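Local coordinates for protein geranylgeranyl pyrophosphate synthase (PDB 5JFQ) that catalyses successive additions of isopentenyl diphosphate to dimethylallyl diphosphate, three giving the main product geranylgeranyl diphosphate, with less farnesyl diphosphate from two, at residues E118-L123 with K139-C144; I133-S138 with P187-G192. One frame throughout, in Å; residues are numbered along the deposited sequence.

Contact 1 (E118-L123 with K139-C144); sequences EAFEIL and KLARVC
The Phe120 ring meets the helix segment 139-144 with its edge: CZ lies 3.7 Å from Ala141 CA, close to the ring plane, and the Ala141 N is also in that plane. Leu140 CD2 and Cys144 SG approach the ring obliquely, the sulfur being 4.4 Å from Phe120 CZ. Stacking on the ring comes from across the dimer, from Phe120 of the second subunit. The bond from CA to CB of Phe120 does not aim at the partner, but with CG anti to the carbonyl carbon (chi1 -76°) the ring turns across, and its CZ end reaches Ala141 over the gap between the axes of the two short segments, 11.7 Å apart at closest. Beside it, the side chains of Leu123 and Leu140 pass alongside one another, heading opposite ways, and their CD2 methyls meet at 3.7 Å. The Leu140 methyl thus touches both Leu123 and the ring, where Phe120 CE1 is 4.2 Å from Leu140 CD2. No hydrogen bond crosses; all five touching residues are buried and apolar in their contacts. An alanine in place of Phe120 would probably open a gap beside Ala141 and Leu140 and, being present in both subunits, abolish the ring stack across the dimer. The segments run antiparallel at 160°, as neighbours in the all-helical bundle of the FPP/GGPP synthase family. Salt bridges between Glu121 and Arg142 of opposite subunits flank the pair, while helix 67-88 covers Ala119 and Leu123, and helix 165-190 receives Leu123 and Leu140.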
ATOM      1  N   GLU B 118      -5.985   5.110   0.354  1.00 42.05           N
ATOM      2  CA  GLU B 118      -6.841   6.196   0.799  1.00 42.42           C
ATOM      3  C   GLU B 118      -6.019   7.318   1.410  1.00 44.50           C
ATOM      4  O   GLU B 118      -6.355   8.499   1.236  1.00 47.51           O
ATOM      5  CB  GLU B 118      -7.894   5.675   1.772  1.00 39.82           C
ATOM      6  CG  GLU B 118      -9.124   5.102   1.078  1.00 37.90           C
ATOM      7  CD  GLU B 118     -10.140   4.479   2.043  1.00 50.03           C
ATOM      8  OE1 GLU B 118      -9.726   3.858   3.061  1.00 45.70           O
ATOM      9  OE2 GLU B 118     -11.364   4.600   1.767  1.00 51.14           O
ATOM     10  N   ALA B 119      -4.899   6.974   2.051  1.00 42.15           N
ATOM     11  CA  ALA B 119      -4.066   7.990   2.690  1.00 45.65           C
ATOM     12  C   ALA B 119      -3.445   8.917   1.659  1.00 45.30           C
ATOM     13  O   ALA B 119      -3.384  10.134   1.864  1.00 42.91           O
ATOM     14  CB  ALA B 119      -2.974   7.341   3.539  1.00 40.93           C
ATOM     15  N   PHE B 120      -2.955   8.362   0.558  1.00 42.62           N
ATOM     16  CA  PHE B 120      -2.398   9.226  -0.465  1.00 44.19           C
ATOM     17  C   PHE B 120      -3.485  10.028  -1.174  1.00 48.05           C
ATOM     18  O   PHE B 120      -3.222  11.144  -1.630  1.00 48.04           O
ATOM     19  CB  PHE B 120      -1.573   8.401  -1.432  1.00 40.75           C
ATOM     20  CG  PHE B 120      -0.259   8.003  -0.866  1.00 45.71           C
ATOM     21  CD1 PHE B 120       0.793   8.909  -0.832  1.00 36.92           C
ATOM     22  CD2 PHE B 120      -0.086   6.750  -0.302  1.00 48.03           C
ATOM     23  CE1 PHE B 120       2.001   8.562  -0.291  1.00 46.14           C
ATOM     24  CE2 PHE B 120       1.136   6.385   0.255  1.00 51.60           C
ATOM     25  CZ  PHE B 120       2.185   7.285   0.259  1.00 50.78           C
ATOM     26  N   GLU B 121      -4.709   9.506  -1.254  1.00 43.72           N
ATOM     27  CA  GLU B 121      -5.759  10.316  -1.844  1.00 43.25           C
ATOM     28  C   GLU B 121      -6.140  11.451  -0.910  1.00 50.87           C
ATOM     29  O   GLU B 121      -6.438  12.565  -1.360  1.00 49.07           O
ATOM     30  CB  GLU B 121      -6.985   9.473  -2.176  1.00 44.28           C
ATOM     31  CG  GLU B 121      -8.078  10.281  -2.822  1.00 49.84           C
ATOM     32  CD  GLU B 121      -9.356   9.518  -3.040  1.00 52.57           C
ATOM     33  OE1 GLU B 121      -9.400   8.312  -2.739  1.00 50.76           O
ATOM     34  OE2 GLU B 121     -10.325  10.141  -3.519  1.00 60.90           O
ATOM     35  N   ILE B 122      -6.117  11.198   0.397  1.00 51.52           N
ATOM     36  CA  ILE B 122      -6.476  12.257   1.330  1.00 51.87           C
ATOM     37  C   ILE B 122      -5.374  13.311   1.385  1.00 49.67           C
ATOM     38  O   ILE B 122      -5.644  14.510   1.271  1.00 49.31           O
ATOM     39  CB  ILE B 122      -6.795  11.664   2.707  1.00 48.17           C
ATOM     40  CG1 ILE B 122      -8.087  10.848   2.599  1.00 47.54           C
ATOM     41  CG2 ILE B 122      -6.909  12.783   3.742  1.00 49.52           C
ATOM     42  CD1 ILE B 122      -8.311   9.879   3.766  1.00 50.91           C
ATOM     43  N   LEU B 123      -4.117  12.876   1.524  1.00 46.57           N
ATOM     44  CA  LEU B 123      -3.000  13.811   1.503  1.00 47.33           C
ATOM     45  C   LEU B 123      -3.101  14.768   0.323  1.00 49.10           C
ATOM     46  O   LEU B 123      -2.924  15.977   0.483  1.00 50.78           O
ATOM     47  CB  LEU B 123      -1.671  13.057   1.455  1.00 42.48           C
ATOM     48  CG  LEU B 123      -0.421  13.933   1.320  1.00 45.29           C
ATOM     49  CD1 LEU B 123      -0.337  14.915   2.453  1.00 43.11           C
ATOM     50  CD2 LEU B 123       0.818  13.076   1.305  1.00 45.72           C
ATOM     51  N   LYS B 139       7.749  12.435   0.595  1.00 45.64           N
ATOM     52  CA  LYS B 139       8.305  12.186   1.918  1.00 44.25           C
ATOM     53  C   LYS B 139       7.500  11.132   2.677  1.00 45.64           C
ATOM     54  O   LYS B 139       8.079  10.236   3.302  1.00 46.47           O
ATOM     55  CB  LYS B 139       8.384  13.508   2.672  1.00 43.91           C
ATOM     56  CG  LYS B 139       9.459  14.453   2.078  1.00 46.17           C
ATOM     57  CD  LYS B 139       9.273  15.903   2.533  1.00 45.10           C
ATOM     58  CE  LYS B 139      10.252  16.864   1.850  1.00 46.67           C
ATOM     59  NZ  LYS B 139      11.653  16.841   2.370  1.00 49.96           N
ATOM     60  N   LEU B 140       6.170  11.207   2.605  1.00 44.06           N
ATOM     61  CA  LEU B 140       5.323  10.217   3.250  1.00 44.93           C
ATOM     62  C   LEU B 140       5.468   8.845   2.618  1.00 49.32           C
ATOM     63  O   LEU B 140       5.331   7.828   3.302  1.00 45.28           O
ATOM     64  CB  LEU B 140       3.870  10.664   3.192  1.00 41.17           C
ATOM     65  CG  LEU B 140       2.870   9.646   3.732  1.00 43.79           C
ATOM     66  CD1 LEU B 140       3.123   9.331   5.205  1.00 46.30           C
ATOM     67  CD2 LEU B 140       1.467  10.150   3.533  1.00 46.24           C
ATOM     68  N   ALA B 141       5.733   8.788   1.321  1.00 50.69           N
ATOM     69  CA  ALA B 141       5.899   7.486   0.692  1.00 48.42           C
ATOM     70  C   ALA B 141       7.234   6.860   1.083  1.00 45.99           C
ATOM     71  O   ALA B 141       7.326   5.640   1.252  1.00 48.65           O
ATOM     72  CB  ALA B 141       5.770   7.622  -0.830  1.00 47.84           C
ATOM     73  N   ARG B 142       8.284   7.674   1.211  1.00 46.43           N
ATOM     74  CA  ARG B 142       9.564   7.164   1.689  1.00 50.23           C
ATOM     75  C   ARG B 142       9.445   6.704   3.130  1.00 53.80           C
ATOM     76  O   ARG B 142      10.032   5.688   3.532  1.00 48.03           O
ATOM     77  CB  ARG B 142      10.628   8.249   1.579  1.00 47.55           C
ATOM     78  CG  ARG B 142      11.198   8.417   0.198  1.00 55.59           C
ATOM     79  CD  ARG B 142      12.665   7.935   0.146  1.00 63.22           C
ATOM     80  NE  ARG B 142      12.903   6.688   0.879  1.00 59.67           N
ATOM     81  CZ  ARG B 142      12.898   5.468   0.338  1.00 56.94           C
ATOM     82  NH1 ARG B 142      12.658   5.290  -0.953  1.00 51.92           N
ATOM     83  NH2 ARG B 142      13.141   4.408   1.103  1.00 67.48           N
ATOM     84  N   VAL B 143       8.700   7.472   3.922  1.00 52.18           N
ATOM     85  CA  VAL B 143       8.373   7.097   5.288  1.00 49.36           C
ATOM     86  C   VAL B 143       7.723   5.721   5.309  1.00 49.47           C
ATOM     87  O   VAL B 143       8.112   4.846   6.095  1.00 54.99           O
ATOM     88  CB  VAL B 143       7.478   8.198   5.901  1.00 43.17           C
ATOM     89  CG1 VAL B 143       6.713   7.705   7.108  1.00 46.05           C
ATOM     90  CG2 VAL B 143       8.319   9.418   6.235  1.00 40.33           C
ATOM     91  N   CYS B 144       6.760   5.492   4.414  1.00 47.00           N
ATOM     92  CA  CYS B 144       6.088   4.202   4.355  1.00 46.77           C
ATOM     93  C   CYS B 144       7.053   3.091   3.954  1.00 50.97           C
ATOM     94  O   CYS B 144       6.968   1.971   4.465  1.00 48.72           O
ATOM     95  CB  CYS B 144       4.908   4.285   3.390  1.00 41.27           C
ATOM     96  SG  CYS B 144       3.557   5.348   3.985  1.00 43.73           S
TER

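Contact 2 (I133-S138 with P187-G192); sequences IVRAVS and PAVLFG
Ile133 opens this helix-helix contact of the all-helical prenyl synthase fold, with its CA 4.2 Å from Leu190 CD2. Its side chain starts away from the partner, and it is the leucine whose end closes the distance. The match is local: it joins helix 130-159 to the last turn of helix 165-190, just before Phe191 leaves helical geometry. Arg135 comes next and crosses Val189 obliquely. A bend at chi3 (57°) folds its chain back, laying one guanidinium face over the valine, with CG1 centred 3.8 Å above the plane. The aliphatic root joins in, since Arg135 CB is 3.8 Å from Val189 CG1. At the tip, NH1 makes a weak hydrogen bond to Asn132, whose amide also bonds the Leu190 carbonyl. That residue therefore ties the arginine and the end of the other helix together, although no hydrogen bond links the two segments directly. Ala136 completes the row: its small side chain points at the partner and lets the backbones come near, the CA atoms of Ala136 and Val189 being 6.2 Å apart. Its methyl is shared between Val189 and Leu190, and Ala136 CB stands 4.0 Å from Leu190 CD2.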
ATOM      1  N   ILE B 133       2.588  19.739  -1.943  1.00 45.89           N
ATOM      2  CA  ILE B 133       1.880  18.473  -1.810  1.00 47.97           C
ATOM      3  C   ILE B 133       2.709  17.354  -2.427  1.00 48.06           C
ATOM      4  O   ILE B 133       2.815  16.253  -1.866  1.00 45.26           O
ATOM      5  CB  ILE B 133       0.483  18.572  -2.444  1.00 52.46           C
ATOM      6  CG1 ILE B 133      -0.249  19.832  -1.968  1.00 50.58           C
ATOM      7  CG2 ILE B 133      -0.336  17.357  -2.089  1.00 44.64           C
ATOM      8  CD1 ILE B 133      -1.696  19.877  -2.411  1.00 45.59           C
ATOM      9  N   VAL B 134       3.340  17.632  -3.575  1.00 47.17           N
ATOM     10  CA  VAL B 134       4.214  16.650  -4.211  1.00 46.32           C
ATOM     11  C   VAL B 134       5.323  16.233  -3.258  1.00 45.13           C
ATOM     12  O   VAL B 134       5.508  15.045  -2.980  1.00 44.40           O
ATOM     13  CB  VAL B 134       4.781  17.199  -5.529  1.00 40.11           C
ATOM     14  CG1 VAL B 134       5.818  16.230  -6.076  1.00 36.12           C
ATOM     15  CG2 VAL B 134       3.669  17.389  -6.518  1.00 38.95           C
ATOM     16  N   ARG B 135       6.055  17.209  -2.717  1.00 44.17           N
ATOM     17  CA  ARG B 135       7.078  16.893  -1.727  1.00 45.93           C
ATOM     18  C   ARG B 135       6.505  16.128  -0.536  1.00 45.48           C
ATOM     19  O   ARG B 135       7.157  15.220  -0.014  1.00 47.06           O
ATOM     20  CB  ARG B 135       7.772  18.165  -1.266  1.00 48.13           C
ATOM     21  CG  ARG B 135       8.806  18.676  -2.257  1.00 52.31           C
ATOM     22  CD  ARG B 135       9.280  20.077  -1.886  1.00 51.66           C
ATOM     23  NE  ARG B 135       9.826  20.160  -0.530  1.00 52.25           N
ATOM     24  CZ  ARG B 135       9.457  21.071   0.371  1.00 57.16           C
ATOM     25  NH1 ARG B 135       8.540  21.994   0.067  1.00 54.06           N
ATOM     26  NH2 ARG B 135      10.024  21.078   1.570  1.00 52.70           N
ATOM     27  N   ALA B 136       5.292  16.468  -0.096  1.00 45.88           N
ATOM     28  CA  ALA B 136       4.686  15.757   1.025  1.00 43.33           C
ATOM     29  C   ALA B 136       4.361  14.325   0.650  1.00 48.42           C
ATOM     30  O   ALA B 136       4.540  13.407   1.459  1.00 49.23           O
ATOM     31  CB  ALA B 136       3.422  16.469   1.505  1.00 42.90           C
ATOM     32  N   VAL B 137       3.872  14.109  -0.570  1.00 47.17           N
ATOM     33  CA  VAL B 137       3.612  12.742  -1.002  1.00 45.70           C
ATOM     34  C   VAL B 137       4.918  11.952  -1.074  1.00 45.42           C
ATOM     35  O   VAL B 137       4.996  10.804  -0.613  1.00 46.88           O
ATOM     36  CB  VAL B 137       2.860  12.756  -2.345  1.00 44.63           C
ATOM     37  CG1 VAL B 137       2.909  11.389  -3.009  1.00 40.36           C
ATOM     38  CG2 VAL B 137       1.428  13.210  -2.130  1.00 42.20           C
ATOM     39  N   SER B 138       5.972  12.574  -1.604  1.00 42.93           N
ATOM     40  CA  SER B 138       7.262  11.906  -1.735  1.00 44.08           C
ATOM     41  C   SER B 138       7.839  11.519  -0.375  1.00 50.01           C
ATOM     42  O   SER B 138       8.366  10.404  -0.198  1.00 47.48           O
ATOM     43  CB  SER B 138       8.235  12.818  -2.475  1.00 42.92           C
ATOM     44  OG  SER B 138       9.539  12.270  -2.456  1.00 46.69           O
ATOM     45  N   PRO B 187       3.677  19.651   8.189  1.00 58.40           N
ATOM     46  CA  PRO B 187       3.219  21.041   8.002  1.00 56.92           C
ATOM     47  C   PRO B 187       4.335  21.968   7.541  1.00 58.93           C
ATOM     48  O   PRO B 187       4.078  22.906   6.770  1.00 57.17           O
ATOM     49  CB  PRO B 187       2.677  21.436   9.387  1.00 55.83           C
ATOM     50  CG  PRO B 187       2.438  20.160  10.102  1.00 56.93           C
ATOM     51  CD  PRO B 187       3.517  19.235   9.597  1.00 56.66           C
ATOM     52  N   ALA B 188       5.572  21.727   7.982  1.00 54.21           N
ATOM     53  CA  ALA B 188       6.701  22.478   7.449  1.00 54.54           C
ATOM     54  C   ALA B 188       6.880  22.219   5.967  1.00 56.46           C
ATOM     55  O   ALA B 188       7.313  23.110   5.224  1.00 62.51           O
ATOM     56  CB  ALA B 188       7.981  22.120   8.196  1.00 57.39           C
ATOM     57  N   VAL B 189       6.568  21.008   5.519  1.00 54.27           N
ATOM     58  CA  VAL B 189       6.661  20.724   4.097  1.00 54.40           C
ATOM     59  C   VAL B 189       5.504  21.367   3.359  1.00 53.86           C
ATOM     60  O   VAL B 189       5.693  21.995   2.312  1.00 55.25           O
ATOM     61  CB  VAL B 189       6.702  19.212   3.847  1.00 53.82           C
ATOM     62  CG1 VAL B 189       6.892  18.943   2.360  1.00 50.26           C
ATOM     63  CG2 VAL B 189       7.806  18.587   4.660  1.00 56.67           C
ATOM     64  N   LEU B 190       4.290  21.225   3.903  1.00 49.42           N
ATOM     65  CA  LEU B 190       3.097  21.683   3.202  1.00 54.71           C
ATOM     66  C   LEU B 190       3.095  23.200   3.020  1.00 58.18           C
ATOM     67  O   LEU B 190       2.644  23.706   1.988  1.00 55.26           O
ATOM     68  CB  LEU B 190       1.844  21.222   3.950  1.00 54.38           C
ATOM     69  CG  LEU B 190       1.447  19.768   3.664  1.00 50.92           C
ATOM     70  CD1 LEU B 190       0.279  19.274   4.514  1.00 40.56           C
ATOM     71  CD2 LEU B 190       1.135  19.618   2.188  1.00 48.83           C
ATOM     72  N   PHE B 191       3.613  23.939   3.999  1.00 60.35           N
ATOM     73  CA  PHE B 191       3.572  25.395   4.011  1.00 55.86           C
ATOM     74  C   PHE B 191       4.957  26.003   3.856  1.00 58.15           C
ATOM     75  O   PHE B 191       5.253  27.047   4.433  1.00 61.30           O
ATOM     76  CB  PHE B 191       2.902  25.879   5.288  1.00 50.50           C
ATOM     77  CG  PHE B 191       1.647  25.156   5.571  1.00 55.32           C
ATOM     78  CD1 PHE B 191       0.796  24.819   4.533  1.00 56.70           C
ATOM     79  CD2 PHE B 191       1.329  24.759   6.845  1.00 59.65           C
ATOM     80  CE1 PHE B 191      -0.372  24.123   4.760  1.00 57.84           C
ATOM     81  CE2 PHE B 191       0.159  24.061   7.088  1.00 63.50           C
ATOM     82  CZ  PHE B 191      -0.693  23.740   6.034  1.00 62.29           C
ATOM     83  N   GLY B 192       5.825  25.333   3.109  1.00 52.76           N
ATOM     84  CA  GLY B 192       7.020  25.978   2.610  1.00 54.17           C
ATOM     85  C   GLY B 192       7.943  26.552   3.657  1.00 59.93           C
ATOM     86  O   GLY B 192       8.730  27.449   3.342  1.00 58.07           O
TER

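Overall arrangement
Both contacts use helix 130-159, which meets helix 105-123 in contact 1 and helix 165-190 in contact 2; their segments alternate along the chain. Their centres are about 11 Å apart, and Leu123 CD2 bridges them by packing 3.5 Å from Val137 CG2. Contact 1 is wholly buried, its centre about 15 Å from the centre of the chain, and purely apolar. Contact 2 lies farther out, its centre about 20 Å from that point; it is mostly buried too, but a partly exposed arginine brings a charged group to its outer side. Both touch the second subunit, contact 1 through the stacked Phe120 rings, contact 2 by packing, as of Val137 on Val137 of the second subunit.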